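NOL1/NOP2/sun family protein (Enterococcus faecium, PDB 3M4X) probably methylates ribosomal RNA, combining a Rossmann-like methyltransferase domain with a PUA-like domain likely to bind RNA. Local coordinates at residues A[167-175]-A[358-366]; A[206-217]-A[238-249]. All blocks are in the same frame, centred on the assembly; numbering follows the deposited sequence.

Interaction 1: A[167-175]-A[358-366]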
loop_
_atom_site.group_PDB
_atom_site.type_symbol
_atom_site.label_atom_id
_atom_site.label_comp_id
_atom_site.label_asym_id
_atom_site.label_seq_id
_atom_site.Cartn_x
_atom_site.Cartn_y
_atom_site.Cartn_z
ATOM N N GLU A 167 -4.789 -20.012 -0.381
ATOM C CA GLU A 167 -4.096 -20.360 -1.614
ATOM C C GLU A 167 -2.614 -19.990 -1.580
ATOM O O GLU A 167 -1.820 -20.538 -2.332
ATOM C CB GLU A 167 -4.782 -19.689 -2.803
ATOM C CG GLU A 167 -6.227 -20.131 -2.971
ATOM C CD GLU A 167 -6.979 -19.338 -4.023
ATOM O OE1 GLU A 167 -6.552 -18.209 -4.345
ATOM O OE2 GLU A 167 -8.010 -19.846 -4.519
ATOM N N LEU A 168 -2.241 -19.067 -0.704
ATOM C CA LEU A 168 -0.863 -18.579 -0.658
ATOM C C LEU A 168 0.032 -19.454 0.206
ATOM O O LEU A 168 1.247 -19.492 0.033
ATOM C CB LEU A 168 -0.824 -17.149 -0.112
ATOM C CG LEU A 168 -1.455 -16.034 -0.948
ATOM C CD1 LEU A 168 -1.412 -14.710 -0.191
ATOM C CD2 LEU A 168 -0.770 -15.901 -2.313
ATOM N N VAL A 169 -0.582 -20.133 1.162
ATOM C CA VAL A 169 0.149 -20.901 2.150
ATOM C C VAL A 169 1.151 -21.881 1.552
ATOM O O VAL A 169 2.315 -21.878 1.948
ATOM C CB VAL A 169 -0.808 -21.639 3.081
ATOM C CG1 VAL A 169 -0.029 -22.534 4.025
ATOM C CG2 VAL A 169 -1.646 -20.630 3.840
ATOM N N PRO A 170 0.712 -22.718 0.597
ATOM C CA PRO A 170 1.678 -23.669 0.040
ATOM C C PRO A 170 2.934 -22.969 -0.474
ATOM O O PRO A 170 4.023 -23.518 -0.365
ATOM C CB PRO A 170 0.904 -24.320 -1.110
ATOM C CG PRO A 170 -0.523 -24.207 -0.706
ATOM C CD PRO A 170 -0.641 -22.909 0.037
ATOM N N HIS A 171 2.788 -21.761 -1.003
ATOM C CA HIS A 171 3.922 -21.029 -1.556
ATOM C C HIS A 171 4.760 -20.259 -0.537
ATOM O O HIS A 171 5.920 -19.947 -0.803
ATOM C CB HIS A 171 3.442 -20.054 -2.631
ATOM C CG HIS A 171 2.710 -20.716 -3.753
ATOM N ND1 HIS A 171 3.313 -21.033 -4.950
ATOM C CD2 HIS A 171 1.426 -21.134 -3.853
ATOM C CE1 HIS A 171 2.431 -21.612 -5.744
ATOM N NE2 HIS A 171 1.278 -21.685 -5.103
ATOM N N PHE A 172 4.181 -19.947 0.618
ATOM C CA PHE A 172 4.817 -18.999 1.529
ATOM C C PHE A 172 4.849 -19.456 2.981
ATOM O O PHE A 172 5.053 -18.646 3.895
ATOM C CB PHE A 172 4.102 -17.654 1.452
ATOM C CG PHE A 172 4.345 -16.911 0.174
ATOM C CD1 PHE A 172 3.348 -16.797 -0.780
ATOM C CD2 PHE A 172 5.565 -16.300 -0.063
ATOM C CE1 PHE A 172 3.567 -16.084 -1.961
ATOM C CE2 PHE A 172 5.792 -15.589 -1.235
ATOM C CZ PHE A 172 4.792 -15.486 -2.186
ATOM N N SER A 173 4.629 -20.745 3.189
ATOM C CA SER A 173 4.692 -21.326 4.521
ATOM C C SER A 173 6.017 -20.965 5.205
ATOM O O SER A 173 7.092 -21.189 4.642
ATOM C CB SER A 173 4.522 -22.848 4.441
ATOM O OG SER A 173 4.368 -23.410 5.729
ATOM N N GLY A 174 5.924 -20.389 6.407
ATOM C CA GLY A 174 7.086 -19.942 7.168
ATOM C C GLY A 174 8.008 -18.909 6.515
ATOM O O GLY A 174 9.180 -18.777 6.904
ATOM N N PHE A 175 7.484 -18.162 5.548
ATOM C CA PHE A 175 8.319 -17.322 4.673
ATOM C C PHE A 175 8.600 -15.890 5.182
ATOM O O PHE A 175 9.724 -15.397 5.071
ATOM C CB PHE A 175 7.691 -17.292 3.275
ATOM C CG PHE A 175 8.431 -16.439 2.268
ATOM C CD1 PHE A 175 9.542 -16.932 1.595
ATOM C CD2 PHE A 175 7.975 -15.172 1.946
ATOM C CE1 PHE A 175 10.200 -16.159 0.655
ATOM C CE2 PHE A 175 8.623 -14.397 1.005
ATOM C CZ PHE A 175 9.736 -14.889 0.359
ATOM N N LEU A 358 14.646 -12.324 -3.583
ATOM C CA LEU A 358 13.927 -12.937 -2.476
ATOM C C LEU A 358 12.662 -13.648 -2.924
ATOM O O LEU A 358 12.108 -14.457 -2.185
ATOM C CB LEU A 358 13.525 -11.876 -1.445
ATOM C CG LEU A 358 14.489 -11.488 -0.335
ATOM C CD1 LEU A 358 14.974 -12.735 0.382
ATOM C CD2 LEU A 358 15.647 -10.707 -0.913
ATOM N N ALA A 359 12.170 -13.315 -4.108
ATOM C CA ALA A 359 10.957 -13.960 -4.590
ATOM C C ALA A 359 11.184 -15.467 -4.684
ATOM O O ALA A 359 12.209 -15.915 -5.200
ATOM C CB ALA A 359 10.546 -13.398 -5.944
ATOM N N PRO A 360 10.232 -16.257 -4.170
ATOM C CA PRO A 360 10.310 -17.704 -4.374
ATOM C C PRO A 360 9.899 -17.979 -5.807
ATOM O O PRO A 360 9.713 -17.045 -6.588
ATOM C CB PRO A 360 9.225 -18.252 -3.428
ATOM C CG PRO A 360 8.772 -17.099 -2.606
ATOM C CD PRO A 360 9.024 -15.878 -3.423
ATOM N N SER A 361 9.722 -19.241 -6.157
ATOM C CA SER A 361 9.155 -19.530 -7.460
ATOM C C SER A 361 7.700 -19.097 -7.467
ATOM O O SER A 361 6.955 -19.371 -6.525
ATOM C CB SER A 361 9.256 -21.014 -7.799
ATOM O OG SER A 361 8.667 -21.253 -9.064
ATOM N N LEU A 362 7.292 -18.429 -8.534
ATOM C CA LEU A 362 5.928 -17.933 -8.619
ATOM C C LEU A 362 5.022 -18.827 -9.463
ATOM O O LEU A 362 3.847 -18.512 -9.668
ATOM C CB LEU A 362 5.923 -16.505 -9.159
ATOM C CG LEU A 362 6.762 -15.510 -8.356
ATOM C CD1 LEU A 362 6.602 -14.126 -8.950
ATOM C CD2 LEU A 362 6.359 -15.518 -6.887
ATOM N N ASP A 363 5.570 -19.936 -9.957
ATOM C CA ASP A 363 4.767 -20.895 -10.711
ATOM C C ASP A 363 3.543 -21.302 -9.889
ATOM O O ASP A 363 3.671 -21.703 -8.729
ATOM C CB ASP A 363 5.601 -22.123 -11.095
ATOM C CG ASP A 363 6.768 -21.778 -12.016
ATOM O OD1 ASP A 363 6.627 -20.853 -12.847
ATOM O OD2 ASP A 363 7.826 -22.433 -11.913
ATOM N N GLY A 364 2.357 -21.175 -10.478
ATOM C CA GLY A 364 1.136 -21.543 -9.786
ATOM C C GLY A 364 0.496 -20.369 -9.066
ATOM O O GLY A 364 -0.556 -20.508 -8.438
ATOM N N LEU A 365 1.120 -19.201 -9.159
ATOM C CA LEU A 365 0.553 -18.007 -8.545
ATOM C C LEU A 365 -0.105 -17.103 -9.576
ATOM O O LEU A 365 0.389 -16.955 -10.690
ATOM C CB LEU A 365 1.623 -17.225 -7.793
ATOM C CG LEU A 365 1.666 -17.340 -6.273
ATOM C CD1 LEU A 365 2.876 -18.138 -5.838
ATOM C CD2 LEU A 365 1.720 -15.952 -5.680
ATOM N N LYS A 366 -1.231 -16.509 -9.205
ATOM C CA LYS A 366 -1.797 -15.424 -9.987
ATOM C C LYS A 366 -1.054 -14.127 -9.621
ATOM O O LYS A 366 -1.302 -13.524 -8.576
ATOM C CB LYS A 366 -3.302 -15.298 -9.732
ATOM C CG LYS A 366 -4.089 -16.547 -10.065
ATOM C CD LYS A 366 -5.574 -16.361 -9.786
ATOM C CE LYS A 366 -6.378 -17.518 -10.347
ATOM N NZ LYS A 366 -7.844 -17.334 -10.146
#
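Leu365 against the His171 ring, and Pro360 against Phe172 and Phe175, show how an irregular loop can fit a helix end by shape alone, since no hydrogen bond crosses between 167-175 and 358-366. The loop offers two bumps. One is Leu365, whose two methyls divide the work. CD1 lies over one face of the His171 ring in a CH-pi contact, 3.4 Å from the centroid and displaced toward the ring's rim. CD2 enters the hollow between Leu168 and Phe172, 4.2 Å from Leu168 CD2, and meets the Phe172 ring at its edge. At the edge of the imidazole, near its plane, Asp363 O approaches His171 CE1 to 3.2 Å. That carbonyl belongs to a type II turn, Leu362 to Leu365, which lies against the histidine and has Gly364 at the position where positive phi favours glycine.

The second bump is the Pro360 ring, which wedges between two phenylalanines. Its CG stands 3.6 Å from Phe172 CE2 and 3.7 Å from Phe175 CE1. The Phe175 ring reaches the loop because its CG lies anti to the backbone N (chi1 179°), and its CZ comes 3.5 Å from Leu358 O, which sits at the ring edge. A type II turn, Phe172 to Phe175 with Gly174 third, joins the two phenylalanines. Phe175 and Leu168 also rest on strand 132-136. The loop thus packs against the C-terminal part of helix 165-172 in the Rossmann-like domain, just before strand 367-370 joins strand 158-161 antiparallel and extends the methyltransferase sheet.

Interaction 2: A[206-217]-A[238-249]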
loop_
_atom_site.group_PDB
_atom_site.type_symbol
_atom_site.label_atom_id
_atom_site.label_comp_id
_atom_site.label_asym_id
_atom_site.label_seq_id
_atom_site.Cartn_x
_atom_site.Cartn_y
_atom_site.Cartn_z
ATOM N N PRO A 206 -20.957 -8.597 13.465
ATOM C CA PRO A 206 -19.697 -8.773 14.189
ATOM C C PRO A 206 -19.252 -10.228 14.279
ATOM O O PRO A 206 -18.082 -10.518 14.007
ATOM C CB PRO A 206 -20.011 -8.201 15.570
ATOM C CG PRO A 206 -21.050 -7.148 15.286
ATOM C CD PRO A 206 -21.902 -7.740 14.204
ATOM N N LEU A 207 -20.163 -11.126 14.645
ATOM C CA LEU A 207 -19.819 -12.537 14.816
ATOM C C LEU A 207 -19.557 -13.223 13.477
ATOM O O LEU A 207 -18.674 -14.065 13.371
ATOM C CB LEU A 207 -20.903 -13.284 15.597
ATOM C CG LEU A 207 -20.976 -13.103 17.120
ATOM C CD1 LEU A 207 -19.657 -13.498 17.779
ATOM C CD2 LEU A 207 -21.370 -11.675 17.496
ATOM N N TYR A 208 -20.329 -12.868 12.458
ATOM C CA TYR A 208 -20.079 -13.365 11.113
ATOM C C TYR A 208 -18.665 -12.984 10.663
ATOM O O TYR A 208 -17.938 -13.791 10.067
ATOM C CB TYR A 208 -21.118 -12.800 10.144
ATOM C CG TYR A 208 -20.872 -13.145 8.694
ATOM C CD1 TYR A 208 -21.523 -14.214 8.092
ATOM C CD2 TYR A 208 -19.987 -12.394 7.919
ATOM C CE1 TYR A 208 -21.297 -14.533 6.760
ATOM C CE2 TYR A 208 -19.754 -12.705 6.587
ATOM C CZ TYR A 208 -20.411 -13.776 6.010
ATOM O OH TYR A 208 -20.184 -14.089 4.686
ATOM N N CYS A 209 -18.278 -11.748 10.956
ATOM C CA CYS A 209 -16.968 -11.249 10.570
ATOM C C CYS A 209 -15.882 -11.880 11.421
ATOM O O CYS A 209 -14.798 -12.175 10.926
ATOM C CB CYS A 209 -16.916 -9.725 10.677
ATOM S SG CYS A 209 -17.791 -8.877 9.347
ATOM N N GLN A 210 -16.183 -12.088 12.699
ATOM C CA GLN A 210 -15.265 -12.769 13.607
ATOM C C GLN A 210 -14.800 -14.112 13.053
ATOM O O GLN A 210 -13.609 -14.394 13.027
ATOM C CB GLN A 210 -15.906 -12.977 14.980
ATOM C CG GLN A 210 -14.967 -13.593 15.996
ATOM C CD GLN A 210 -15.684 -13.988 17.271
ATOM O OE1 GLN A 210 -16.522 -14.892 17.266
ATOM N NE2 GLN A 210 -15.347 -13.324 18.375
ATOM N N LYS A 211 -15.737 -14.933 12.597
ATOM C CA LYS A 211 -15.390 -16.249 12.049
ATOM C C LYS A 211 -14.517 -16.134 10.800
ATOM O O LYS A 211 -13.606 -16.935 10.593
ATOM C CB LYS A 211 -16.649 -17.072 11.730
ATOM C CG LYS A 211 -17.594 -17.230 12.897
ATOM C CD LYS A 211 -18.864 -18.005 12.504
ATOM C CE LYS A 211 -19.473 -18.713 13.712
ATOM N NZ LYS A 211 -20.684 -19.505 13.346
ATOM N N ARG A 212 -14.804 -15.154 9.953
ATOM C CA ARG A 212 -14.011 -14.980 8.749
ATOM C C ARG A 212 -12.611 -14.500 9.123
ATOM O O ARG A 212 -11.610 -14.908 8.520
ATOM C CB ARG A 212 -14.688 -14.016 7.774
ATOM C CG ARG A 212 -14.455 -14.367 6.305
ATOM C CD ARG A 212 -15.196 -13.416 5.362
ATOM N NE ARG A 212 -15.114 -13.846 3.964
ATOM C CZ ARG A 212 -14.892 -13.031 2.933
ATOM N NH1 ARG A 212 -14.727 -11.729 3.130
ATOM N NH2 ARG A 212 -14.835 -13.519 1.698
ATOM N N GLN A 213 -12.541 -13.652 10.139
ATOM C CA GLN A 213 -11.256 -13.153 10.603
ATOM C C GLN A 213 -10.370 -14.315 11.040
ATOM O O GLN A 213 -9.179 -14.360 10.724
ATOM C CB GLN A 213 -11.447 -12.123 11.726
ATOM C CG GLN A 213 -11.690 -10.717 11.187
ATOM C CD GLN A 213 -12.797 -9.973 11.907
ATOM O OE1 GLN A 213 -13.447 -9.097 11.331
ATOM N NE2 GLN A 213 -13.021 -10.317 13.162
ATOM N N GLN A 214 -10.972 -15.265 11.746
ATOM C CA GLN A 214 -10.254 -16.422 12.249
ATOM C C GLN A 214 -9.721 -17.274 11.115
ATOM O O GLN A 214 -8.614 -17.784 11.183
ATOM C CB GLN A 214 -11.171 -17.246 13.154
ATOM C CG GLN A 214 -11.481 -16.559 14.473
ATOM C CD GLN A 214 -12.506 -17.315 15.313
ATOM O OE1 GLN A 214 -12.597 -17.117 16.523
ATOM N NE2 GLN A 214 -13.278 -18.176 14.671
ATOM N N GLU A 215 -10.511 -17.422 10.062
ATOM C CA GLU A 215 -10.084 -18.195 8.901
ATOM C C GLU A 215 -8.900 -17.548 8.172
ATOM O O GLU A 215 -7.952 -18.232 7.773
ATOM C CB GLU A 215 -11.258 -18.395 7.938
ATOM C CG GLU A 215 -12.339 -19.320 8.489
ATOM C CD GLU A 215 -13.733 -18.959 8.014
ATOM O OE1 GLU A 215 -13.863 -18.423 6.892
ATOM O OE2 GLU A 215 -14.701 -19.217 8.766
ATOM N N ILE A 216 -8.971 -16.233 7.992
ATOM C CA ILE A 216 -7.917 -15.504 7.329
ATOM C C ILE A 216 -6.633 -15.632 8.141
ATOM O O ILE A 216 -5.570 -15.943 7.593
ATOM C CB ILE A 216 -8.305 -14.024 7.119
ATOM C CG1 ILE A 216 -9.497 -13.928 6.169
ATOM C CG2 ILE A 216 -7.132 -13.219 6.549
ATOM C CD1 ILE A 216 -10.031 -12.532 5.991
ATOM N N LEU A 217 -6.751 -15.439 9.454
ATOM C CA LEU A 217 -5.613 -15.481 10.373
ATOM C C LEU A 217 -4.980 -16.847 10.542
ATOM O O LEU A 217 -3.796 -16.947 10.864
ATOM C CB LEU A 217 -6.028 -14.971 11.755
ATOM C CG LEU A 217 -6.214 -13.467 11.908
ATOM C CD1 LEU A 217 -6.876 -13.199 13.243
ATOM C CD2 LEU A 217 -4.848 -12.766 11.807
ATOM N N ALA A 238 -16.373 -3.312 17.146
ATOM C CA ALA A 238 -16.862 -4.493 17.864
ATOM C C ALA A 238 -15.769 -5.268 18.586
ATOM O O ALA A 238 -14.737 -5.596 17.995
ATOM C CB ALA A 238 -17.643 -5.411 16.929
ATOM N N PRO A 239 -15.989 -5.549 19.882
ATOM C CA PRO A 239 -15.115 -6.462 20.625
ATOM C C PRO A 239 -14.984 -7.780 19.887
ATOM O O PRO A 239 -13.893 -8.339 19.850
ATOM C CB PRO A 239 -15.873 -6.682 21.942
ATOM C CG PRO A 239 -16.648 -5.373 22.125
ATOM C CD PRO A 239 -17.046 -4.961 20.734
ATOM N N GLU A 240 -16.080 -8.270 19.309
ATOM C CA GLU A 240 -16.066 -9.584 18.669
ATOM C C GLU A 240 -14.984 -9.679 17.589
ATOM O O GLU A 240 -14.452 -10.750 17.344
ATOM C CB GLU A 240 -17.441 -9.949 18.100
ATOM C CG GLU A 240 -18.541 -10.148 19.160
ATOM C CD GLU A 240 -19.132 -8.825 19.652
ATOM O OE1 GLU A 240 -18.712 -7.751 19.169
ATOM O OE2 GLU A 240 -20.021 -8.857 20.523
ATOM N N GLU A 241 -14.646 -8.548 16.974
ATOM C CA GLU A 241 -13.664 -8.518 15.888
ATOM C C GLU A 241 -12.291 -7.991 16.291
ATOM O O GLU A 241 -11.347 -8.055 15.514
ATOM C CB GLU A 241 -14.200 -7.702 14.717
ATOM C CG GLU A 241 -15.461 -8.283 14.139
ATOM C CD GLU A 241 -16.174 -7.314 13.256
ATOM O OE1 GLU A 241 -17.149 -6.685 13.729
ATOM O OE2 GLU A 241 -15.750 -7.171 12.091
ATOM N N ASN A 242 -12.192 -7.478 17.510
ATOM C CA ASN A 242 -10.970 -6.870 17.995
ATOM C C ASN A 242 -10.367 -7.646 19.168
ATOM O O ASN A 242 -9.586 -8.577 18.963
ATOM C CB ASN A 242 -11.231 -5.412 18.385
ATOM C CG ASN A 242 -11.753 -4.568 17.215
ATOM O OD1 ASN A 242 -12.320 -3.490 17.415
ATOM N ND2 ASN A 242 -11.566 -5.058 15.996
ATOM N N GLU A 243 -10.710 -7.264 20.394
ATOM C CA GLU A 243 -10.142 -7.935 21.570
ATOM C C GLU A 243 -10.404 -9.444 21.594
ATOM O O GLU A 243 -9.597 -10.203 22.127
ATOM C CB GLU A 243 -10.657 -7.333 22.887
ATOM C CG GLU A 243 -10.173 -5.931 23.205
ATOM C CD GLU A 243 -11.046 -4.844 22.579
ATOM O OE1 GLU A 243 -11.952 -5.192 21.794
ATOM O OE2 GLU A 243 -10.819 -3.643 22.867
ATOM N N GLU A 244 -11.539 -9.883 21.056
ATOM C CA GLU A 244 -11.860 -11.306 21.114
ATOM C C GLU A 244 -11.026 -12.081 20.095
ATOM O O GLU A 244 -10.605 -13.197 20.373
ATOM C CB GLU A 244 -13.360 -11.576 20.954
ATOM C CG GLU A 244 -14.184 -11.132 22.167
ATOM C CD GLU A 244 -15.673 -11.486 22.055
ATOM O OE1 GLU A 244 -16.009 -12.443 21.332
ATOM O OE2 GLU A 244 -16.506 -10.807 22.697
ATOM N N ILE A 245 -10.771 -11.467 18.938
ATOM C CA ILE A 245 -9.846 -12.020 17.948
ATOM C C ILE A 245 -8.410 -12.148 18.488
ATOM O O ILE A 245 -7.765 -13.183 18.312
ATOM C CB ILE A 245 -9.838 -11.181 16.654
ATOM C CG1 ILE A 245 -11.077 -11.495 15.817
ATOM C CG2 ILE A 245 -8.584 -11.474 15.832
ATOM C CD1 ILE A 245 -11.240 -12.977 15.490
ATOM N N ILE A 246 -7.916 -11.102 19.152
ATOM C CA ILE A 246 -6.597 -11.161 19.780
ATOM C C ILE A 246 -6.495 -12.219 20.898
ATOM O O ILE A 246 -5.464 -12.872 21.051
ATOM C CB ILE A 246 -6.155 -9.793 20.323
ATOM C CG1 ILE A 246 -6.331 -8.711 19.253
ATOM C CG2 ILE A 246 -4.701 -9.852 20.769
ATOM C CD1 ILE A 246 -5.562 -9.004 17.990
ATOM N N SER A 247 -7.560 -12.381 21.682
ATOM C CA SER A 247 -7.590 -13.409 22.718
ATOM C C SER A 247 -7.507 -14.770 22.063
ATOM O O SER A 247 -6.714 -15.611 22.447
ATOM C CB SER A 247 -8.896 -13.322 23.526
ATOM O OG SER A 247 -9.050 -12.034 24.084
ATOM N N TRP A 248 -8.371 -14.980 21.081
ATOM C CA TRP A 248 -8.385 -16.200 20.305
ATOM C C TRP A 248 -6.994 -16.526 19.743
ATOM O O TRP A 248 -6.539 -17.671 19.827
ATOM C CB TRP A 248 -9.415 -16.076 19.180
ATOM C CG TRP A 248 -9.463 -17.280 18.288
ATOM C CD1 TRP A 248 -10.141 -18.443 18.517
ATOM C CD2 TRP A 248 -8.807 -17.437 17.020
ATOM N NE1 TRP A 248 -9.949 -19.312 17.473
ATOM C CE2 TRP A 248 -9.133 -18.724 16.541
ATOM C CE3 TRP A 248 -7.974 -16.615 16.245
ATOM C CZ2 TRP A 248 -8.668 -19.206 15.319
ATOM C CZ3 TRP A 248 -7.509 -17.093 15.034
ATOM C CH2 TRP A 248 -7.851 -18.384 14.586
ATOM N N LEU A 249 -6.317 -15.524 19.182
ATOM C CA LEU A 249 -4.938 -15.712 18.709
ATOM C C LEU A 249 -4.013 -16.182 19.828
ATOM O O LEU A 249 -3.267 -17.146 19.661
ATOM C CB LEU A 249 -4.375 -14.424 18.093
ATOM C CG LEU A 249 -4.790 -14.072 16.665
ATOM C CD1 LEU A 249 -4.251 -12.693 16.237
ATOM C CD2 LEU A 249 -4.307 -15.154 15.730
#
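The side-chain nitrogen of Gln210, NE2, is shared by two acceptors of 238-249. It donates to Glu240 O at 2.9 Å, a bent bond that uses a lone pair in the carbonyl plane, and more weakly to Glu244 OE1 at 3.2 Å. With CG anti to the backbone N (chi1 -176°) and the chain extended beyond it, Gln210 reaches over the turn that leads into helix 243-252. Next to it, Leu207 covers the CG of Glu240, whose carboxylate forms a salt bridge with Lys15, and Pro206 meets Ala238. Glu241 runs past Pro206 and Cys209, and its OE1 bonds to Ser186 in the Pro184-Cys185-Ser186 loop.

Further along, the contact becomes helix against helix, with short-segment axes 10.6 Å apart and crossing at -35°. Ile245 is a knob seated in a hole formed by Gln210, Gln213, Gln214 and Leu217; its CG2 touches Leu217 CD1 at 3.5 Å. Gln214 CG makes a CH-pi contact over one face of Trp248, 3.7 Å from the centroid of its six-membered ring and only 7° off the normal, while the amide stacks onward, placing Gln214 OE1 3.4 Å from Trp248 CD1. Leu217 closes the far end with CD1 4.0 Å from Leu249 CD1.

Gln213 and Ile245 also rest on Tyr232 of strand 228-234. Helix 205-222 is the crossover of a beta-alpha-beta unit between the parallel strands 176-182 and 228-234, and helix 243-252 follows it, the neighbouring-helix packing of a Rossmann-like methyltransferase domain.

Read from the N terminus, after the N-terminal helices and the first strands of the methyltransferase sheet, the chain reaches helix 165-172, the earlier partner of interaction 1, then strand 176-182 and helix 205-222. After strand 228-234 it returns at 238-249, closing interaction 2 round a short loop of 20 intervening residues. Only after strand 295-302, helix 324-336 and the hairpin of strands 344-348 and 351-355 does 358-366 close interaction 1, so the second contact is nested inside the first. Their centres lie 26 Å apart and they do not touch, yet Val169 leans on Ser219 and Lys222 of helix 205-222. The short closure lies wholly within the methyltransferase region; the long one ties that region to the C-terminal part.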